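Local coordinates for protein oxalate oxidase 1 (Hordeum vulgare, PDB 1FI2) that oxidises oxalate with molecular oxygen to carbon dioxide and hydrogen peroxide at a manganese centre, and also shows superoxide dismutase activity, at residues A[45-56]-A[75-86]; A[104-112]-A[129-138]. All blocks are in the same frame, centred on the assembly; numbering follows the deposited sequence.

Interaction 1 (A[45-56]-A[75-86])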
loop_
_atom_site.group_PDB
_atom_site.type_symbol
_atom_site.label_atom_id
_atom_site.label_comp_id
_atom_site.label_asym_id
_atom_site.label_seq_id
_atom_site.Cartn_x
_atom_site.Cartn_y
_atom_site.Cartn_z
ATOM N N ALA A 45 -21.931 18.703 -21.900
ATOM C CA ALA A 45 -21.955 19.583 -20.737
ATOM C C ALA A 45 -23.145 19.279 -19.837
ATOM O O ALA A 45 -24.234 18.943 -20.310
ATOM C CB ALA A 45 -21.987 21.040 -21.182
ATOM N N GLY A 46 -22.934 19.401 -18.532
ATOM C CA GLY A 46 -23.998 19.157 -17.560
ATOM C C GLY A 46 -24.865 20.412 -17.434
ATOM O O GLY A 46 -24.485 21.481 -17.907
ATOM N N ASN A 47 -26.011 20.271 -16.787
ATOM C CA ASN A 47 -26.946 21.378 -16.596
ATOM C C ASN A 47 -26.505 22.250 -15.426
ATOM O O ASN A 47 -26.581 21.831 -14.269
ATOM C CB ASN A 47 -28.347 20.824 -16.345
ATOM C CG ASN A 47 -29.473 21.824 -16.444
ATOM O OD1 ASN A 47 -30.619 21.438 -16.715
ATOM N ND2 ASN A 47 -29.206 23.103 -16.235
ATOM N N THR A 48 -26.068 23.473 -15.715
ATOM C CA THR A 48 -25.597 24.380 -14.681
ATOM C C THR A 48 -26.672 25.205 -13.998
ATOM O O THR A 48 -26.313 26.036 -13.151
ATOM C CB THR A 48 -24.531 25.352 -15.238
ATOM O OG1 THR A 48 -25.137 26.188 -16.228
ATOM C CG2 THR A 48 -23.386 24.570 -15.862
ATOM N N SER A 49 -27.954 24.958 -14.247
ATOM C CA SER A 49 -28.989 25.725 -13.546
ATOM C C SER A 49 -29.369 25.016 -12.252
ATOM O O SER A 49 -30.375 24.342 -12.070
ATOM C CB SER A 49 -30.172 26.031 -14.451
ATOM O OG SER A 49 -31.104 24.976 -14.539
ATOM N N THR A 50 -28.484 25.164 -11.275
ATOM C CA THR A 50 -28.540 24.630 -9.935
ATOM C C THR A 50 -28.188 25.756 -8.962
ATOM O O THR A 50 -27.593 26.754 -9.369
ATOM C CB THR A 50 -27.481 23.530 -9.697
ATOM O OG1 THR A 50 -26.187 24.101 -9.964
ATOM C CG2 THR A 50 -27.686 22.309 -10.568
ATOM N N PRO A 51 -28.483 25.566 -7.684
ATOM C CA PRO A 51 -28.172 26.546 -6.657
ATOM C C PRO A 51 -26.699 26.914 -6.628
ATOM O O PRO A 51 -26.366 28.098 -6.519
ATOM C CB PRO A 51 -28.618 25.889 -5.358
ATOM C CG PRO A 51 -29.612 24.856 -5.763
ATOM C CD PRO A 51 -29.181 24.383 -7.129
ATOM N N ASN A 52 -25.803 25.934 -6.780
ATOM C CA ASN A 52 -24.381 26.212 -6.845
ATOM C C ASN A 52 -23.961 26.847 -8.165
ATOM O O ASN A 52 -22.946 27.565 -8.134
ATOM C CB ASN A 52 -23.513 24.964 -6.661
ATOM C CG ASN A 52 -23.557 24.356 -5.282
ATOM O OD1 ASN A 52 -23.775 25.030 -4.279
ATOM N ND2 ASN A 52 -23.335 23.046 -5.231
ATOM N N GLY A 53 -24.670 26.671 -9.263
ATOM C CA GLY A 53 -24.262 27.294 -10.520
ATOM C C GLY A 53 -23.201 26.455 -11.225
ATOM O O GLY A 53 -22.485 26.929 -12.105
ATOM N N SER A 54 -23.095 25.192 -10.830
ATOM C CA SER A 54 -22.165 24.251 -11.432
ATOM C C SER A 54 -22.831 22.877 -11.489
ATOM O O SER A 54 -23.791 22.635 -10.756
ATOM C CB SER A 54 -20.848 24.163 -10.662
ATOM O OG SER A 54 -21.052 23.576 -9.386
ATOM N N ALA A 55 -22.332 22.017 -12.362
ATOM C CA ALA A 55 -22.857 20.661 -12.476
ATOM C C ALA A 55 -21.698 19.671 -12.575
ATOM O O ALA A 55 -20.781 19.872 -13.372
ATOM C CB ALA A 55 -23.758 20.529 -13.689
ATOM N N VAL A 56 -21.759 18.630 -11.761
ATOM C CA VAL A 56 -20.739 17.593 -11.761
ATOM C C VAL A 56 -21.268 16.358 -12.491
ATOM O O VAL A 56 -22.316 15.826 -12.119
ATOM C CB VAL A 56 -20.321 17.170 -10.341
ATOM C CG1 VAL A 56 -19.220 16.116 -10.393
ATOM C CG2 VAL A 56 -19.869 18.358 -9.504
ATOM N N ASN A 75 -14.039 12.922 -13.583
ATOM C CA ASN A 75 -15.324 13.614 -13.616
ATOM C C ASN A 75 -15.174 14.909 -14.412
ATOM O O ASN A 75 -14.061 15.374 -14.637
ATOM C CB ASN A 75 -15.924 13.840 -12.253
ATOM C CG ASN A 75 -15.433 14.909 -11.332
ATOM O OD1 ASN A 75 -15.555 14.750 -10.102
ATOM N ND2 ASN A 75 -14.893 16.018 -11.822
ATOM N N ARG A 76 -16.305 15.442 -14.843
ATOM C CA ARG A 76 -16.347 16.713 -15.561
ATOM C C ARG A 76 -17.179 17.699 -14.751
ATOM O O ARG A 76 -18.120 17.286 -14.064
ATOM C CB ARG A 76 -16.950 16.507 -16.950
ATOM C CG ARG A 76 -17.346 17.790 -17.662
ATOM C CD ARG A 76 -17.938 17.504 -19.040
ATOM N NE ARG A 76 -18.336 18.752 -19.680
ATOM C CZ ARG A 76 -18.266 19.044 -20.971
ATOM N NH1 ARG A 76 -17.793 18.170 -21.847
ATOM N NH2 ARG A 76 -18.668 20.239 -21.391
ATOM N N VAL A 77 -16.751 18.958 -14.663
ATOM C CA VAL A 77 -17.544 19.965 -13.959
ATOM C C VAL A 77 -17.756 21.166 -14.885
ATOM O O VAL A 77 -16.801 21.698 -15.449
ATOM C CB VAL A 77 -16.942 20.450 -12.632
ATOM C CG1 VAL A 77 -17.935 21.333 -11.883
ATOM C CG2 VAL A 77 -16.524 19.301 -11.720
ATOM N N ASP A 78 -19.017 21.546 -15.070
ATOM C CA ASP A 78 -19.383 22.691 -15.899
ATOM C C ASP A 78 -19.880 23.822 -15.004
ATOM O O ASP A 78 -20.496 23.568 -13.970
ATOM C CB ASP A 78 -20.462 22.327 -16.918
ATOM C CG ASP A 78 -19.954 21.361 -17.972
ATOM O OD1 ASP A 78 -19.300 21.824 -18.929
ATOM O OD2 ASP A 78 -20.203 20.149 -17.834
ATOM N N PHE A 79 -19.544 25.066 -15.348
ATOM C CA PHE A 79 -19.873 26.208 -14.517
ATOM C C PHE A 79 -20.530 27.374 -15.256
ATOM O O PHE A 79 -19.940 27.919 -16.189
ATOM C CB PHE A 79 -18.601 26.790 -13.888
ATOM C CG PHE A 79 -17.680 25.937 -13.084
ATOM C CD1 PHE A 79 -17.682 25.999 -11.695
ATOM C CD2 PHE A 79 -16.783 25.077 -13.701
ATOM C CE1 PHE A 79 -16.820 25.214 -10.954
ATOM C CE2 PHE A 79 -15.926 24.284 -12.966
ATOM C CZ PHE A 79 -15.945 24.356 -11.586
ATOM N N ALA A 80 -21.672 27.833 -14.749
ATOM C CA ALA A 80 -22.289 29.051 -15.291
ATOM C C ALA A 80 -21.443 30.217 -14.786
ATOM O O ALA A 80 -20.698 30.042 -13.820
ATOM C CB ALA A 80 -23.714 29.181 -14.777
ATOM N N PRO A 81 -21.519 31.371 -15.426
ATOM C CA PRO A 81 -20.782 32.543 -14.979
ATOM C C PRO A 81 -21.103 32.872 -13.529
ATOM O O PRO A 81 -22.266 33.013 -13.147
ATOM C CB PRO A 81 -21.216 33.646 -15.928
ATOM C CG PRO A 81 -21.891 32.987 -17.074
ATOM C CD PRO A 81 -22.384 31.649 -16.594
ATOM N N GLY A 82 -20.086 32.936 -12.674
ATOM C CA GLY A 82 -20.242 33.215 -11.259
ATOM C C GLY A 82 -20.608 31.995 -10.425
ATOM O O GLY A 82 -20.863 32.104 -9.219
ATOM N N GLY A 83 -20.639 30.822 -11.051
ATOM C CA GLY A 83 -20.987 29.590 -10.359
ATOM C C GLY A 83 -19.776 29.043 -9.607
ATOM O O GLY A 83 -18.637 29.397 -9.917
ATOM N N THR A 84 -20.051 28.159 -8.656
ATOM C CA THR A 84 -18.983 27.574 -7.856
ATOM C C THR A 84 -19.141 26.074 -7.666
ATOM O O THR A 84 -20.256 25.555 -7.661
ATOM C CB THR A 84 -18.956 28.277 -6.479
ATOM O OG1 THR A 84 -17.861 27.799 -5.689
ATOM C CG2 THR A 84 -20.245 28.054 -5.699
ATOM N N ASN A 85 -18.029 25.357 -7.643
ATOM C CA ASN A 85 -17.951 24.006 -7.061
ATOM C C ASN A 85 -17.497 24.403 -5.652
ATOM O O ASN A 85 -16.387 24.918 -5.509
ATOM C CB ASN A 85 -16.976 23.131 -7.816
ATOM C CG ASN A 85 -17.115 21.644 -7.567
ATOM O OD1 ASN A 85 -18.090 21.184 -6.972
ATOM N ND2 ASN A 85 -16.136 20.874 -8.031
ATOM N N PRO A 86 -18.405 24.383 -4.685
ATOM C CA PRO A 86 -18.158 24.890 -3.347
ATOM C C PRO A 86 -17.047 24.203 -2.596
ATOM O O PRO A 86 -16.623 23.122 -2.976
ATOM C CB PRO A 86 -19.502 24.717 -2.641
ATOM C CG PRO A 86 -20.210 23.643 -3.388
ATOM C CD PRO A 86 -19.762 23.793 -4.821
HETATM O O HOH W 1 -20.877 21.467 -7.552
HETATM O O HOH W 2 -20.920 18.445 -15.823
#

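Interaction 2 (A[104-112]-A[129-138]). With MN (manganese (II) ion), chain B.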
loop_
_atom_site.group_PDB
_atom_site.type_symbol
_atom_site.label_atom_id
_atom_site.label_comp_id
_atom_site.label_asym_id
_atom_site.label_seq_id
_atom_site.Cartn_x
_atom_site.Cartn_y
_atom_site.Cartn_z
ATOM N N LEU A 104 -11.258 29.895 -14.340
ATOM C CA LEU A 104 -11.664 29.448 -13.016
ATOM C C LEU A 104 -10.681 29.808 -11.906
ATOM O O LEU A 104 -9.498 29.461 -11.976
ATOM C CB LEU A 104 -11.828 27.923 -12.987
ATOM C CG LEU A 104 -12.941 27.261 -13.787
ATOM C CD1 LEU A 104 -12.793 25.743 -13.723
ATOM C CD2 LEU A 104 -14.315 27.661 -13.273
ATOM N N LEU A 105 -11.192 30.444 -10.855
ATOM C CA LEU A 105 -10.393 30.670 -9.652
ATOM C C LEU A 105 -10.397 29.330 -8.903
ATOM O O LEU A 105 -11.459 28.810 -8.555
ATOM C CB LEU A 105 -10.949 31.771 -8.755
ATOM C CG LEU A 105 -10.220 31.961 -7.417
ATOM C CD1 LEU A 105 -8.849 32.583 -7.631
ATOM C CD2 LEU A 105 -11.053 32.788 -6.451
ATOM N N VAL A 106 -9.228 28.732 -8.770
ATOM C CA VAL A 106 -9.072 27.442 -8.104
ATOM C C VAL A 106 -8.362 27.686 -6.772
ATOM O O VAL A 106 -7.281 28.279 -6.781
ATOM C CB VAL A 106 -8.233 26.465 -8.944
ATOM C CG1 VAL A 106 -8.044 25.136 -8.217
ATOM C CG2 VAL A 106 -8.931 26.180 -10.274
ATOM N N GLY A 107 -8.964 27.241 -5.672
ATOM C CA GLY A 107 -8.305 27.471 -4.374
ATOM C C GLY A 107 -8.118 26.153 -3.627
ATOM O O GLY A 107 -8.989 25.283 -3.614
ATOM N N ILE A 108 -6.937 25.990 -3.047
ATOM C CA ILE A 108 -6.558 24.811 -2.279
ATOM C C ILE A 108 -6.135 25.269 -0.883
ATOM O O ILE A 108 -5.336 26.199 -0.770
ATOM C CB ILE A 108 -5.407 24.018 -2.918
ATOM C CG1 ILE A 108 -5.721 23.600 -4.361
ATOM C CG2 ILE A 108 -5.072 22.778 -2.097
ATOM C CD1 ILE A 108 -5.154 24.562 -5.381
ATOM N N LEU A 109 -6.669 24.639 0.155
ATOM C CA LEU A 109 -6.346 25.017 1.525
ATOM C C LEU A 109 -5.509 24.004 2.286
ATOM O O LEU A 109 -5.845 22.824 2.396
ATOM C CB LEU A 109 -7.679 25.276 2.256
ATOM C CG LEU A 109 -8.483 26.455 1.685
ATOM C CD1 LEU A 109 -9.934 26.076 1.462
ATOM C CD2 LEU A 109 -8.372 27.665 2.604
ATOM N N GLY A 110 -4.396 24.471 2.853
ATOM C CA GLY A 110 -3.542 23.599 3.664
ATOM C C GLY A 110 -4.229 23.272 4.988
ATOM O O GLY A 110 -5.156 23.969 5.403
ATOM N N SER A 111 -3.780 22.208 5.645
ATOM C CA SER A 111 -4.318 21.801 6.939
ATOM C C SER A 111 -3.786 22.708 8.045
ATOM O O SER A 111 -3.060 23.667 7.761
ATOM C CB SER A 111 -3.940 20.344 7.244
ATOM O OG SER A 111 -2.551 20.265 7.528
ATOM N N LEU A 112 -4.109 22.421 9.302
ATOM C CA LEU A 112 -3.658 23.236 10.422
ATOM C C LEU A 112 -2.151 23.351 10.558
ATOM O O LEU A 112 -1.654 24.458 10.806
ATOM C CB LEU A 112 -4.238 22.717 11.748
ATOM C CG LEU A 112 -3.908 23.575 12.978
ATOM C CD1 LEU A 112 -4.788 24.811 13.019
ATOM C CD2 LEU A 112 -4.043 22.758 14.251
ATOM N N PHE A 129 -4.019 21.858 -12.361
ATOM C CA PHE A 129 -3.946 22.024 -10.920
ATOM C C PHE A 129 -3.938 20.668 -10.212
ATOM O O PHE A 129 -4.380 19.664 -10.768
ATOM C CB PHE A 129 -5.126 22.849 -10.399
ATOM C CG PHE A 129 -6.496 22.300 -10.676
ATOM C CD1 PHE A 129 -7.087 21.375 -9.832
ATOM C CD2 PHE A 129 -7.211 22.725 -11.785
ATOM C CE1 PHE A 129 -8.349 20.881 -10.091
ATOM C CE2 PHE A 129 -8.478 22.237 -12.055
ATOM C CZ PHE A 129 -9.044 21.308 -11.203
ATOM N N VAL A 130 -3.456 20.661 -8.971
ATOM C CA VAL A 130 -3.431 19.408 -8.207
ATOM C C VAL A 130 -3.908 19.659 -6.785
ATOM O O VAL A 130 -3.556 20.648 -6.139
ATOM C CB VAL A 130 -2.058 18.731 -8.291
ATOM C CG1 VAL A 130 -0.982 19.514 -7.566
ATOM C CG2 VAL A 130 -2.128 17.299 -7.766
ATOM N N ILE A 131 -4.789 18.784 -6.300
ATOM C CA ILE A 131 -5.350 18.901 -4.961
ATOM C C ILE A 131 -4.944 17.696 -4.114
ATOM O O ILE A 131 -5.474 16.602 -4.317
ATOM C CB ILE A 131 -6.897 18.862 -4.974
ATOM C CG1 ILE A 131 -7.535 19.695 -6.077
ATOM C CG2 ILE A 131 -7.428 19.245 -3.597
ATOM C CD1 ILE A 131 -7.482 21.190 -5.921
ATOM N N PRO A 132 -4.068 17.881 -3.141
ATOM C CA PRO A 132 -3.648 16.798 -2.273
ATOM C C PRO A 132 -4.817 16.146 -1.557
ATOM O O PRO A 132 -5.802 16.749 -1.155
ATOM C CB PRO A 132 -2.664 17.429 -1.298
ATOM C CG PRO A 132 -2.254 18.719 -1.911
ATOM C CD PRO A 132 -3.386 19.153 -2.808
ATOM N N ARG A 133 -4.707 14.837 -1.438
ATOM C CA ARG A 133 -5.648 13.969 -0.744
ATOM C C ARG A 133 -6.199 14.553 0.540
ATOM O O ARG A 133 -5.485 14.972 1.450
ATOM C CB ARG A 133 -4.879 12.654 -0.608
ATOM C CG ARG A 133 -4.469 12.103 0.711
ATOM C CD ARG A 133 -3.757 10.771 0.684
ATOM N NE ARG A 133 -4.118 9.793 -0.292
ATOM C CZ ARG A 133 -5.023 8.898 -0.571
ATOM N NH1 ARG A 133 -6.090 8.594 0.151
ATOM N NH2 ARG A 133 -4.893 8.173 -1.689
ATOM N N GLY A 134 -7.526 14.690 0.617
ATOM C CA GLY A 134 -8.250 15.135 1.775
ATOM C C GLY A 134 -8.270 16.589 2.171
ATOM O O GLY A 134 -8.812 16.929 3.236
ATOM N N LEU A 135 -7.715 17.482 1.361
ATOM C CA LEU A 135 -7.695 18.902 1.697
ATOM C C LEU A 135 -8.912 19.624 1.132
ATOM O O LEU A 135 -9.421 19.250 0.076
ATOM C CB LEU A 135 -6.411 19.556 1.183
ATOM C CG LEU A 135 -5.097 19.005 1.743
ATOM C CD1 LEU A 135 -3.903 19.758 1.175
ATOM C CD2 LEU A 135 -5.072 19.076 3.265
ATOM N N MET A 136 -9.359 20.664 1.828
ATOM C CA MET A 136 -10.493 21.461 1.355
ATOM C C MET A 136 -10.092 22.280 0.130
ATOM O O MET A 136 -8.975 22.800 0.057
ATOM C CB MET A 136 -11.014 22.354 2.488
ATOM C CG MET A 136 -12.392 22.939 2.208
ATOM S SD MET A 136 -12.977 24.098 3.460
ATOM C CE MET A 136 -12.910 23.080 4.932
ATOM N N HIS A 137 -10.989 22.372 -0.852
ATOM C CA HIS A 137 -10.704 23.126 -2.074
ATOM C C HIS A 137 -11.993 23.555 -2.761
ATOM O O HIS A 137 -13.070 23.053 -2.424
ATOM C CB HIS A 137 -9.826 22.297 -3.017
ATOM C CG HIS A 137 -10.416 20.990 -3.443
ATOM N ND1 HIS A 137 -10.601 19.951 -2.555
ATOM C CD2 HIS A 137 -10.849 20.532 -4.644
ATOM C CE1 HIS A 137 -11.124 18.926 -3.185
ATOM N NE2 HIS A 137 -11.296 19.235 -4.462
ATOM N N PHE A 138 -11.901 24.482 -3.705
ATOM C CA PHE A 138 -13.075 24.970 -4.419
ATOM C C PHE A 138 -12.691 25.558 -5.775
ATOM O O PHE A 138 -11.510 25.784 -6.040
ATOM C CB PHE A 138 -13.745 26.091 -3.603
ATOM C CG PHE A 138 -12.885 27.312 -3.400
ATOM C CD1 PHE A 138 -12.850 28.333 -4.337
ATOM C CD2 PHE A 138 -12.111 27.442 -2.259
ATOM C CE1 PHE A 138 -12.062 29.451 -4.146
ATOM C CE2 PHE A 138 -11.317 28.559 -2.061
ATOM C CZ PHE A 138 -11.286 29.565 -3.007
HETATM MN MN MN B . -12.498 18.314 -6.104
HETATM O O HOH W 3 -7.932 21.839 3.983
HETATM O O HOH W 4 -14.244 17.387 -7.527
HETATM O O HOH W 5 -12.241 20.012 -7.531
#

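Interaction 1 (A[45-56]-A[75-86])
Ala45 lies over one face of the Arg76 guanidinium, its CA 3.4 Å from NH2, where the loop leading into strand 54-59 of the germin cupin jellyroll crosses the strand beside it. Gly46 N then donates to Asp78 OD2 at 2.9 Å and nearly straight (172°), although it comes from well above the carboxylate plane. Two nitrogens of Arg76, NE and NH2, grip the same carboxylate side-on, one to each oxygen, so Asp78 is fixed against rotation; a water joins OD2 to Ala55 O. Thr48 lays CG2 against the backbone O of Asp78 (3.6 Å) and turns OG1 to the methyl of Ala80.

Further along the loop, the Asn52 side chain crosses that of Pro86 at about a right angle, with ND2 against CG and CD, while its backbone O accepts from Thr84 N; Lys181 and Arg184 of the second subunit also bind this residue. Gly53 O takes the N-H of Ala80. Gly53 CA lies 4.0 Å from Gly83 CA, which also points a C-H at Gly53 O, so the two glycine backbones pack directly on each other. With OG set between its own backbone N and carbonyl carbon (chi1 68°), Ser54 donates to Thr84 O at 2.7 Å from above the carbonyl plane, and a water donates to that OG and to Asn85 OD1. Strand 54-56 runs antiparallel to 75-79 (167°), with Ala55 and Asp78 as the hydrogen-bonded pair. Asn75 and Asn85 both bind oxalate. On the face shared with Ser54, Val56 touches Val77 through their CG2 methyls, and its CG1 lies 3.9 Å from Asn75 OD1.

Interaction 2 (A[104-112]-A[129-138])
Gly107 and Phe138 form an antiparallel hydrogen-bonded pair, with Gly107 N to Phe138 O at 3.0 Å and 173° and a return bond from Phe138 N, and the register continues through Ile108 opposite His137 to Leu109 N, which donates to Met136 O. Lacking a side chain, Gly107 lets the Phe138 ring fold back over it: CA stands 4.1 Å from the ring centroid, 19° off the normal, a CH-pi contact, while Leu105 CD2 meets the ring edge. On the other face, Ile108 presses CG1 against Ile131 CD1 at a tight 3.4 Å, and Val106 CG1 sits over the Phe129 ring. Leu109 runs alongside Met136. A chi1 of 59° swings the His137 imidazole back over its own backbone and away from strand 104-109; ND1 donates to Leu135 O, which fixes the ring's rotation, and NE2 binds manganese at 2.2 Å. His88, His90, Glu95 and two waters complete the metal site. Strand 103-109 lies between 118-124 and 137-141 in one jellyroll sheet, and Phe129 belongs to the other, which runs on into a strand of the third subunit.

Both contacts are largely buried, but interaction 1 has an exposed margin at Ala45, whereas no touching residue of interaction 2 is exposed. Interaction 1 pairs strands 54-59 and 73-79 of one jellyroll sheet and reaches across to 84-89 of the other; interaction 2 pairs 103-109 with 137-141 in the second and packs against 128-131 of the first. Strands 84-89 and 137-141 are neighbours, so the contacts touch: Asn85 O lies 3.5 Å from Phe138 CB, and Phe79 CE2 is equally close to Leu104 CD1. Their chemistry differs: a carboxylate held by an arginine of its own strand and by a backbone N-H of the facing loop, plus oxalate-binding asparagines, in 45-56/75-86; mainly hydrocarbon packing and one metal-binding histidine in 104-112/129-138.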